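Local coordinates for protein arsenite methyltransferase (Chlamydomonas reinhardtii, PDB 5EVJ) that probably methylates trivalent arsenic, presented as its glutathione conjugate, with methyl groups from S-adenosylmethionine, giving mono-, di- and trimethylated arsenicals, at residues Ala247-Ile252 with Glu263-Ser268; Asp199-Arg204 with Tyr267-Arg272; Trp72-Pro77 with Ile167-Ile172. The protein carries 15 engineered substitutions. All coordinates share one frame; numbering follows the deposited sequence.

Contact 1: residues Ala247-Ile252 with Glu263-Ser268. Engineered in segment 247-252: Ala-247 (natural residue Cys).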
loop_
_atom_site.group_PDB
_atom_site.type_symbol
_atom_site.label_atom_id
_atom_site.label_comp_id
_atom_site.label_asym_id
_atom_site.label_seq_id
_atom_site.Cartn_x
_atom_site.Cartn_y
_atom_site.Cartn_z
ATOM N N ALA A 247 6.977 8.045 6.141
ATOM C CA ALA A 247 6.620 9.340 5.611
ATOM C C ALA A 247 7.914 10.093 5.391
ATOM O O ALA A 247 8.854 10.019 6.196
ATOM C CB ALA A 247 5.720 10.091 6.586
ATOM N N GLU A 248 7.961 10.786 4.280
ATOM C CA GLU A 248 9.041 11.697 4.011
ATOM C C GLU A 248 8.454 13.067 3.609
ATOM O O GLU A 248 7.619 13.170 2.685
ATOM C CB GLU A 248 10.020 11.121 2.948
ATOM C CG GLU A 248 11.056 10.077 3.437
ATOM C CD GLU A 248 11.771 10.406 4.775
ATOM O OE1 GLU A 248 12.106 11.592 5.025
ATOM O OE2 GLU A 248 12.021 9.470 5.592
ATOM N N GLU A 249 8.874 14.107 4.326
ATOM C CA GLU A 249 8.493 15.452 3.957
ATOM C C GLU A 249 9.104 15.740 2.621
ATOM O O GLU A 249 10.270 15.455 2.408
ATOM C CB GLU A 249 8.925 16.506 4.991
ATOM C CG GLU A 249 8.585 17.935 4.526
ATOM C CD GLU A 249 8.505 18.976 5.638
ATOM O OE1 GLU A 249 8.948 18.714 6.806
ATOM O OE2 GLU A 249 7.952 20.073 5.335
ATOM N N ILE A 250 8.275 16.253 1.721
ATOM C CA ILE A 250 8.617 16.593 0.372
ATOM C C ILE A 250 8.964 18.081 0.391
ATOM O O ILE A 250 8.088 18.924 0.597
ATOM C CB ILE A 250 7.361 16.367 -0.474
ATOM C CG1 ILE A 250 7.327 14.926 -0.967
ATOM C CG2 ILE A 250 7.282 17.296 -1.684
ATOM C CD1 ILE A 250 6.064 14.617 -1.753
ATOM N N GLN A 251 10.248 18.408 0.257
ATOM C CA GLN A 251 10.709 19.809 0.328
ATOM C C GLN A 251 10.340 20.500 -0.970
ATOM O O GLN A 251 10.642 19.999 -2.031
ATOM C CB GLN A 251 12.211 19.902 0.605
ATOM C CG GLN A 251 12.658 19.267 1.919
ATOM C CD GLN A 251 12.263 20.052 3.180
ATOM O OE1 GLN A 251 12.412 19.554 4.294
ATOM N NE2 GLN A 251 11.770 21.281 3.011
ATOM N N ILE A 252 9.649 21.632 -0.879
ATOM C CA ILE A 252 8.962 22.207 -2.046
ATOM C C ILE A 252 9.901 23.036 -2.979
ATOM O O ILE A 252 9.894 22.865 -4.221
ATOM C CB ILE A 252 7.630 22.898 -1.614
ATOM C CG1 ILE A 252 6.699 23.118 -2.806
ATOM C CG2 ILE A 252 7.872 24.171 -0.814
ATOM C CD1 ILE A 252 5.255 22.771 -2.497
ATOM N N GLU A 263 1.805 27.889 5.090
ATOM C CA GLU A 263 2.797 27.044 5.720
ATOM C C GLU A 263 2.456 25.518 5.519
ATOM O O GLU A 263 2.880 24.675 6.302
ATOM C CB GLU A 263 2.950 27.452 7.190
ATOM C CG GLU A 263 3.578 28.854 7.395
ATOM C CD GLU A 263 2.732 29.995 6.764
ATOM O OE1 GLU A 263 1.560 30.203 7.195
ATOM O OE2 GLU A 263 3.223 30.682 5.832
ATOM N N ALA A 264 1.686 25.180 4.490
ATOM C CA ALA A 264 1.368 23.747 4.240
ATOM C C ALA A 264 2.627 22.894 4.081
ATOM O O ALA A 264 3.533 23.264 3.371
ATOM C CB ALA A 264 0.454 23.567 3.046
ATOM N N ARG A 265 2.659 21.772 4.776
ATOM C CA ARG A 265 3.718 20.804 4.647
ATOM C C ARG A 265 3.199 19.536 3.963
ATOM O O ARG A 265 2.151 18.977 4.349
ATOM C CB ARG A 265 4.351 20.494 6.026
ATOM C CG ARG A 265 4.976 21.741 6.665
ATOM C CD ARG A 265 5.247 21.519 8.132
ATOM N NE ARG A 265 6.556 20.964 8.227
ATOM C CZ ARG A 265 7.116 20.366 9.287
ATOM N NH1 ARG A 265 6.507 20.267 10.447
ATOM N NH2 ARG A 265 8.346 19.866 9.159
ATOM N N PHE A 266 3.957 19.093 2.952
ATOM C CA PHE A 266 3.615 17.952 2.126
ATOM C C PHE A 266 4.467 16.734 2.448
ATOM O O PHE A 266 5.668 16.851 2.709
ATOM C CB PHE A 266 3.744 18.279 0.656
ATOM C CG PHE A 266 2.864 19.395 0.211
ATOM C CD1 PHE A 266 3.234 20.736 0.430
ATOM C CD2 PHE A 266 1.678 19.138 -0.451
ATOM C CE1 PHE A 266 2.408 21.782 0.007
ATOM C CE2 PHE A 266 0.834 20.188 -0.870
ATOM C CZ PHE A 266 1.206 21.501 -0.641
ATOM N N TYR A 267 3.809 15.570 2.409
ATOM C CA TYR A 267 4.428 14.268 2.654
ATOM C C TYR A 267 4.125 13.217 1.579
ATOM O O TYR A 267 3.054 13.177 0.939
ATOM C CB TYR A 267 4.003 13.705 4.028
ATOM C CG TYR A 267 4.311 14.712 5.094
ATOM C CD1 TYR A 267 3.530 15.852 5.233
ATOM C CD2 TYR A 267 5.438 14.580 5.879
ATOM C CE1 TYR A 267 3.828 16.813 6.167
ATOM C CE2 TYR A 267 5.736 15.497 6.849
ATOM C CZ TYR A 267 4.931 16.617 6.981
ATOM O OH TYR A 267 5.246 17.579 7.904
ATOM N N SER A 268 5.106 12.367 1.433
ATOM C CA SER A 268 5.016 11.159 0.686
ATOM C C SER A 268 4.763 10.182 1.813
ATOM O O SER A 268 5.612 10.020 2.688
ATOM C CB SER A 268 6.419 10.869 0.097
ATOM O OG SER A 268 6.459 9.620 -0.550
HETATM O O HOH W 1 6.861 20.393 2.838
#
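The guanidinium of Arg-265 carries the hydroxyl of Tyr-267 over one face, OH standing 3.6 Å above the plane, while Glu-249 reaches the same guanidinium obliquely, its carboxylate plane turned 54° from it. This salt bridge sits on an antiparallel ladder between the outermost strand 243-249 and its neighbour 266-274 in the methyltransferase sheet. Glu-249 OE1 offers its syn lone pair to Arg-265 NH2 at 2.7 Å, although that bond is bent at the hydrogen, and the second link, from NE to OE2, is weak. With CG anti to the backbone N (chi1 176°) and the rest of the chain extended, the carboxylate lies along the ladder instead of turning away from it. Tyr-267, in the non-hydrogen-bonded pair with Glu-249, brings ring atom CE2 to within 3.8 Å of Glu-249 CB. Glu-248 and Ser-268 form the neighbouring hydrogen-bonded pair, their two N-H···O bonds both fairly straight. Two residues past Glu-248, Ile-250 N bonds to Phe-266 O, and Ile-252 CD1 comes obliquely to the Phe-266 ring, 3.9 Å from CE1. One water bridges the two segments here: it donates to Glu-249 OE2 and Ile-250 O and accepts from Phe-266 N at 3.2 Å.

Contact 2: residues Asp199-Arg204 with Tyr267-Arg272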
loop_
_atom_site.group_PDB
_atom_site.type_symbol
_atom_site.label_atom_id
_atom_site.label_comp_id
_atom_site.label_asym_id
_atom_site.label_seq_id
_atom_site.Cartn_x
_atom_site.Cartn_y
_atom_site.Cartn_z
ATOM N N ASP A 199 1.416 7.703 -1.572
ATOM C CA ASP A 199 0.820 8.829 -2.245
ATOM C C ASP A 199 1.258 10.084 -1.514
ATOM O O ASP A 199 1.993 10.035 -0.498
ATOM C CB ASP A 199 -0.714 8.690 -2.332
ATOM C CG ASP A 199 -1.307 9.356 -3.612
ATOM O OD1 ASP A 199 -0.713 10.332 -4.095
ATOM O OD2 ASP A 199 -2.368 8.923 -4.156
ATOM N N VAL A 200 0.841 11.217 -2.027
ATOM C CA VAL A 200 1.255 12.471 -1.404
ATOM C C VAL A 200 0.122 13.068 -0.569
ATOM O O VAL A 200 -1.019 13.118 -0.993
ATOM C CB VAL A 200 1.751 13.455 -2.459
ATOM C CG1 VAL A 200 2.001 14.810 -1.810
ATOM C CG2 VAL A 200 3.037 12.929 -3.075
ATOM N N TYR A 201 0.437 13.484 0.640
ATOM C CA TYR A 201 -0.567 14.109 1.540
ATOM C C TYR A 201 -0.060 15.445 2.060
ATOM O O TYR A 201 1.160 15.757 1.927
ATOM C CB TYR A 201 -0.856 13.163 2.735
ATOM C CG TYR A 201 -1.377 11.838 2.234
ATOM C CD1 TYR A 201 -0.487 10.806 1.893
ATOM C CD2 TYR A 201 -2.753 11.620 2.029
ATOM C CE1 TYR A 201 -0.943 9.611 1.360
ATOM C CE2 TYR A 201 -3.218 10.405 1.478
ATOM C CZ TYR A 201 -2.275 9.422 1.158
ATOM O OH TYR A 201 -2.672 8.210 0.674
ATOM N N VAL A 202 -0.958 16.180 2.741
ATOM C CA VAL A 202 -0.620 17.446 3.403
ATOM C C VAL A 202 -0.905 17.416 4.909
ATOM O O VAL A 202 -1.762 16.659 5.362
ATOM C CB VAL A 202 -1.446 18.598 2.799
ATOM C CG1 VAL A 202 -0.844 19.983 3.148
ATOM C CG2 VAL A 202 -1.563 18.409 1.301
ATOM N N ASP A 203 -0.227 18.272 5.682
ATOM C CA ASP A 203 -0.459 18.293 7.098
ATOM C C ASP A 203 -1.662 19.172 7.435
ATOM O O ASP A 203 -2.058 19.214 8.573
ATOM C CB ASP A 203 0.779 18.723 7.892
ATOM C CG ASP A 203 1.064 20.243 7.752
ATOM O OD1 ASP A 203 0.630 20.882 6.778
ATOM O OD2 ASP A 203 1.737 20.803 8.617
ATOM N N ARG A 204 -2.263 19.812 6.444
ATOM C CA ARG A 204 -3.462 20.642 6.640
ATOM C C ARG A 204 -4.273 20.695 5.343
ATOM O O ARG A 204 -3.760 20.341 4.296
ATOM C CB ARG A 204 -2.994 22.083 7.013
ATOM C CG ARG A 204 -2.321 22.843 5.876
ATOM C CD ARG A 204 -1.542 24.011 6.437
ATOM N NE ARG A 204 -0.414 23.526 7.273
ATOM C CZ ARG A 204 0.297 24.302 8.101
ATOM N NH1 ARG A 204 1.285 23.742 8.818
ATOM N NH2 ARG A 204 0.031 25.646 8.211
ATOM N N TYR A 267 3.809 15.570 2.409
ATOM C CA TYR A 267 4.428 14.268 2.654
ATOM C C TYR A 267 4.125 13.217 1.579
ATOM O O TYR A 267 3.054 13.177 0.939
ATOM C CB TYR A 267 4.003 13.705 4.028
ATOM C CG TYR A 267 4.311 14.712 5.094
ATOM C CD1 TYR A 267 3.530 15.852 5.233
ATOM C CD2 TYR A 267 5.438 14.580 5.879
ATOM C CE1 TYR A 267 3.828 16.813 6.167
ATOM C CE2 TYR A 267 5.736 15.497 6.849
ATOM C CZ TYR A 267 4.931 16.617 6.981
ATOM O OH TYR A 267 5.246 17.579 7.904
ATOM N N SER A 268 5.106 12.367 1.433
ATOM C CA SER A 268 5.016 11.159 0.686
ATOM C C SER A 268 4.763 10.182 1.813
ATOM O O SER A 268 5.612 10.020 2.688
ATOM C CB SER A 268 6.419 10.869 0.097
ATOM O OG SER A 268 6.459 9.620 -0.550
ATOM N N ILE A 269 3.597 9.553 1.817
ATOM C CA ILE A 269 3.288 8.556 2.885
ATOM C C ILE A 269 2.868 7.227 2.255
ATOM O O ILE A 269 2.078 7.198 1.279
ATOM C CB ILE A 269 2.129 8.989 3.811
ATOM C CG1 ILE A 269 2.361 10.396 4.409
ATOM C CG2 ILE A 269 1.871 7.942 4.913
ATOM C CD1 ILE A 269 1.153 10.900 5.231
ATOM N N THR A 270 3.387 6.143 2.837
ATOM C CA THR A 270 3.014 4.792 2.460
ATOM C C THR A 270 2.119 4.345 3.587
ATOM O O THR A 270 2.531 4.258 4.754
ATOM C CB THR A 270 4.232 3.803 2.312
ATOM O OG1 THR A 270 5.099 4.202 1.249
ATOM C CG2 THR A 270 3.726 2.385 1.937
ATOM N N TYR A 271 0.909 4.006 3.203
ATOM C CA TYR A 271 -0.130 3.593 4.117
ATOM C C TYR A 271 -0.397 2.116 3.995
ATOM O O TYR A 271 -0.292 1.542 2.878
ATOM C CB TYR A 271 -1.472 4.351 3.788
ATOM C CG TYR A 271 -1.574 5.663 4.539
ATOM C CD1 TYR A 271 -1.651 5.693 5.933
ATOM C CD2 TYR A 271 -1.603 6.881 3.844
ATOM C CE1 TYR A 271 -1.767 6.903 6.631
ATOM C CE2 TYR A 271 -1.718 8.087 4.497
ATOM C CZ TYR A 271 -1.756 8.105 5.898
ATOM O OH TYR A 271 -1.811 9.323 6.516
ATOM N N ARG A 272 -0.858 1.545 5.107
ATOM C CA ARG A 272 -1.237 0.175 5.204
ATOM C C ARG A 272 -2.698 0.064 5.610
ATOM O O ARG A 272 -3.084 0.477 6.712
ATOM C CB ARG A 272 -0.341 -0.555 6.179
ATOM C CG ARG A 272 1.133 -0.374 5.804
ATOM C CD ARG A 272 1.955 -1.435 6.554
ATOM N NE ARG A 272 1.852 -2.777 5.963
ATOM C CZ ARG A 272 2.761 -3.758 6.079
ATOM N NH1 ARG A 272 3.846 -3.597 6.816
ATOM N NH2 ARG A 272 2.594 -4.938 5.423
HETATM O O HOH W 2 -0.801 6.346 0.720
#
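Tyr-201 and Tyr-271 meet as a T-shaped pair: the CD2-CE2 edge of Tyr-271 points at one face of Tyr-201, with CE2 3.5 Å above the plane, offset toward the rim, and the ring planes at 87°. Ile-269, two residues before Tyr-271 on the same strand, touches both rings. Its CB and CD1 each lie 3.7 Å from Tyr-201 CD1, the two side chains crossing at about a right angle, and its CG2 sits over a face of Tyr-271. Tyr-201 CG is anti to the carbonyl carbon (chi1 -59°), which lays the ring back along its own strand, past Ile-269 and on to Tyr-271. At the far end of the ring a water lies 2.6 Å from Tyr-201 OH and donates to Ile-269 O, so the phenol is tied to the neighbouring backbone. A leucine in place of Tyr-201 would probably leave the edge of Tyr-271 without its aromatic face and the water without its phenol partner. Phe-230 meets both tyrosine rings, and Asn-227 of helix 227-237 also touches them. In the backbone ladder that carries these side chains, Asp-199 with Ile-269 and Tyr-201 with Tyr-267 are hydrogen-bonded pairs, with the non-hydrogen-bonded pair Val-200 and Ser-268 between. Asp-203 CB then closes on Tyr-267 CE1. This is the antiparallel join of strands 193-202 and 266-274 in the 3-2-1-4-5-7-6 sheet of the class I AdoMet-dependent methyltransferase fold.

Contact 3: residues Trp72-Pro77 with Ile167-Ile172. Engineered in segment 72-77: Trp-72 (natural residue Tyr).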
loop_
_atom_site.group_PDB
_atom_site.type_symbol
_atom_site.label_atom_id
_atom_site.label_comp_id
_atom_site.label_asym_id
_atom_site.label_seq_id
_atom_site.Cartn_x
_atom_site.Cartn_y
_atom_site.Cartn_z
ATOM N N TRP A 72 7.523 7.173 -13.479
ATOM C CA TRP A 72 7.148 8.278 -12.558
ATOM C C TRP A 72 6.265 7.878 -11.332
ATOM O O TRP A 72 5.049 7.653 -11.443
ATOM C CB TRP A 72 6.565 9.488 -13.337
ATOM C CG TRP A 72 6.091 10.660 -12.475
ATOM C CD1 TRP A 72 6.875 11.610 -11.862
ATOM C CD2 TRP A 72 4.724 10.999 -12.149
ATOM N NE1 TRP A 72 6.079 12.504 -11.176
ATOM C CE2 TRP A 72 4.760 12.153 -11.335
ATOM C CE3 TRP A 72 3.472 10.431 -12.462
ATOM C CZ2 TRP A 72 3.589 12.754 -10.834
ATOM C CZ3 TRP A 72 2.309 11.034 -11.956
ATOM C CH2 TRP A 72 2.382 12.180 -11.151
ATOM N N GLY A 73 6.894 7.815 -10.161
ATOM C CA GLY A 73 6.161 7.613 -8.935
ATOM C C GLY A 73 6.898 8.009 -7.679
ATOM O O GLY A 73 8.134 8.101 -7.644
ATOM N N CYS A 74 6.120 8.174 -6.617
ATOM C CA CYS A 74 6.629 8.648 -5.321
ATOM C C CYS A 74 6.968 7.521 -4.364
ATOM O O CYS A 74 6.692 7.611 -3.167
ATOM C CB CYS A 74 5.662 9.647 -4.650
ATOM S SG CYS A 74 3.920 9.166 -4.408
ATOM N N GLY A 75 7.583 6.462 -4.871
ATOM C CA GLY A 75 7.898 5.378 -3.976
ATOM C C GLY A 75 8.083 4.023 -4.589
ATOM O O GLY A 75 8.213 3.876 -5.812
ATOM N N ASN A 76 8.121 3.032 -3.703
ATOM C CA ASN A 76 8.346 1.650 -4.066
ATOM C C ASN A 76 7.494 0.822 -3.132
ATOM O O ASN A 76 8.041 0.074 -2.311
ATOM C CB ASN A 76 9.830 1.292 -3.919
ATOM C CG ASN A 76 10.659 1.709 -5.136
ATOM O OD1 ASN A 76 10.380 1.309 -6.273
ATOM N ND2 ASN A 76 11.689 2.497 -4.900
ATOM N N PRO A 77 6.159 0.940 -3.276
ATOM C CA PRO A 77 5.142 0.348 -2.446
ATOM C C PRO A 77 4.897 -1.168 -2.662
ATOM O O PRO A 77 3.758 -1.567 -2.642
ATOM C CB PRO A 77 3.868 1.067 -2.923
ATOM C CG PRO A 77 4.061 1.128 -4.403
ATOM C CD PRO A 77 5.556 1.468 -4.522
ATOM N N ILE A 167 -2.019 -2.546 -4.511
ATOM C CA ILE A 167 -0.922 -1.576 -4.420
ATOM C C ILE A 167 -1.097 -0.456 -5.454
ATOM O O ILE A 167 -1.796 -0.634 -6.488
ATOM C CB ILE A 167 0.521 -2.184 -4.536
ATOM C CG1 ILE A 167 0.901 -2.405 -6.006
ATOM C CG2 ILE A 167 0.732 -3.382 -3.574
ATOM C CD1 ILE A 167 2.192 -3.224 -6.218
ATOM N N SER A 168 -0.446 0.688 -5.167
ATOM C CA SER A 168 -0.628 1.887 -5.948
ATOM C C SER A 168 0.507 2.822 -5.683
ATOM O O SER A 168 1.069 2.839 -4.603
ATOM C CB SER A 168 -1.915 2.607 -5.561
ATOM O OG SER A 168 -2.325 3.462 -6.613
ATOM N N ASN A 169 0.824 3.663 -6.663
ATOM C CA ASN A 169 1.955 4.552 -6.476
ATOM C C ASN A 169 1.636 5.937 -7.023
ATOM O O ASN A 169 1.747 6.172 -8.241
ATOM C CB ASN A 169 3.182 3.920 -7.109
ATOM C CG ASN A 169 4.467 4.608 -6.708
ATOM O OD1 ASN A 169 4.445 5.747 -6.241
ATOM N ND2 ASN A 169 5.610 3.945 -6.938
ATOM N N CYS A 170 1.146 6.826 -6.147
ATOM C CA CYS A 170 0.952 8.245 -6.475
ATOM C C CYS A 170 0.055 8.469 -7.623
ATOM O O CYS A 170 0.426 9.247 -8.498
ATOM C CB CYS A 170 2.285 8.889 -6.882
ATOM S SG CYS A 170 2.903 10.203 -5.807
ATOM N N VAL A 171 -1.084 7.785 -7.670
ATOM C CA VAL A 171 -2.087 8.024 -8.693
ATOM C C VAL A 171 -3.467 8.251 -8.064
ATOM O O VAL A 171 -4.418 8.631 -8.745
ATOM C CB VAL A 171 -2.265 6.849 -9.722
ATOM C CG1 VAL A 171 -1.065 6.636 -10.681
ATOM C CG2 VAL A 171 -2.717 5.561 -9.041
ATOM N N ILE A 172 -3.604 8.050 -6.772
ATOM C CA ILE A 172 -4.932 8.175 -6.218
ATOM C C ILE A 172 -5.379 9.633 -6.023
ATOM O O ILE A 172 -6.575 9.927 -6.057
ATOM C CB ILE A 172 -5.128 7.259 -4.994
ATOM C CG1 ILE A 172 -4.704 5.840 -5.395
ATOM C CG2 ILE A 172 -6.562 7.324 -4.470
ATOM C CD1 ILE A 172 -5.046 4.732 -4.428
#
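Asn-169, Pro-77 and Cys-170 carry most of this contact, which joins the loop ahead of strand 86-90 to the carboxyl end of strand 163-169 in the Rossmann-like methyltransferase sheet. Asn-169 holds CG anti to its own backbone N (chi1 -167°), sending the amide toward the curve of the loop. There ND2 donates to Gly-75 O at 2.8 Å; the bond is bent, and the donor stands above the carbonyl plane, away from the lone pairs. Asp-97 takes another hydrogen bond from ND2, while Arg-96 also donates to Gly-75 O, so helix 96-104 helps to position both partners. On the other flank of the amide OD1 lies 3.0 Å from Cys-74 N. Gly-73 passes so close to Asn-169 that a CB there would clash with ND2. Pro-77 crosses Asn-169 at about a right angle: CD lies 3.5 Å from ND2, and CG lies 3.5 Å from Ser-168 O. Its carbonyl O meets Ile-167 CG2 earlier on the strand. The covalent link comes from Cys-170, which follows Asn-169 at a backbone of positive phi (58°). Its SG joins Cys-74 SG in a disulfide of 2.0 Å, the CB-SG-SG-CB torsion being 114°.

Overall arrangement
All three contacts reach one mixed sheet. Along the chain contact 3 closes first; contacts 2 and 1 then open in turn and end together on strand 266-274, sharing Tyr-267 and Ser-268. That strand lies between 193-202 (contact 2) and the outermost 243-249 (contact 1), so their centres are about 8 Å apart, and Arg-265 O probably receives a hydrogen bond from Asp-203 N. Contact 3 sits on strand 163-169, the other neighbour of 193-202, with its centre about 11 Å from that of contact 2 and about 16 Å from that of contact 1. Asp-199 packs against Cys-74 and Cys-170, and Ser-268 OG lies against Cys-74 O, so the disulfide-linked loop touches strands on both sides of the antiparallel join.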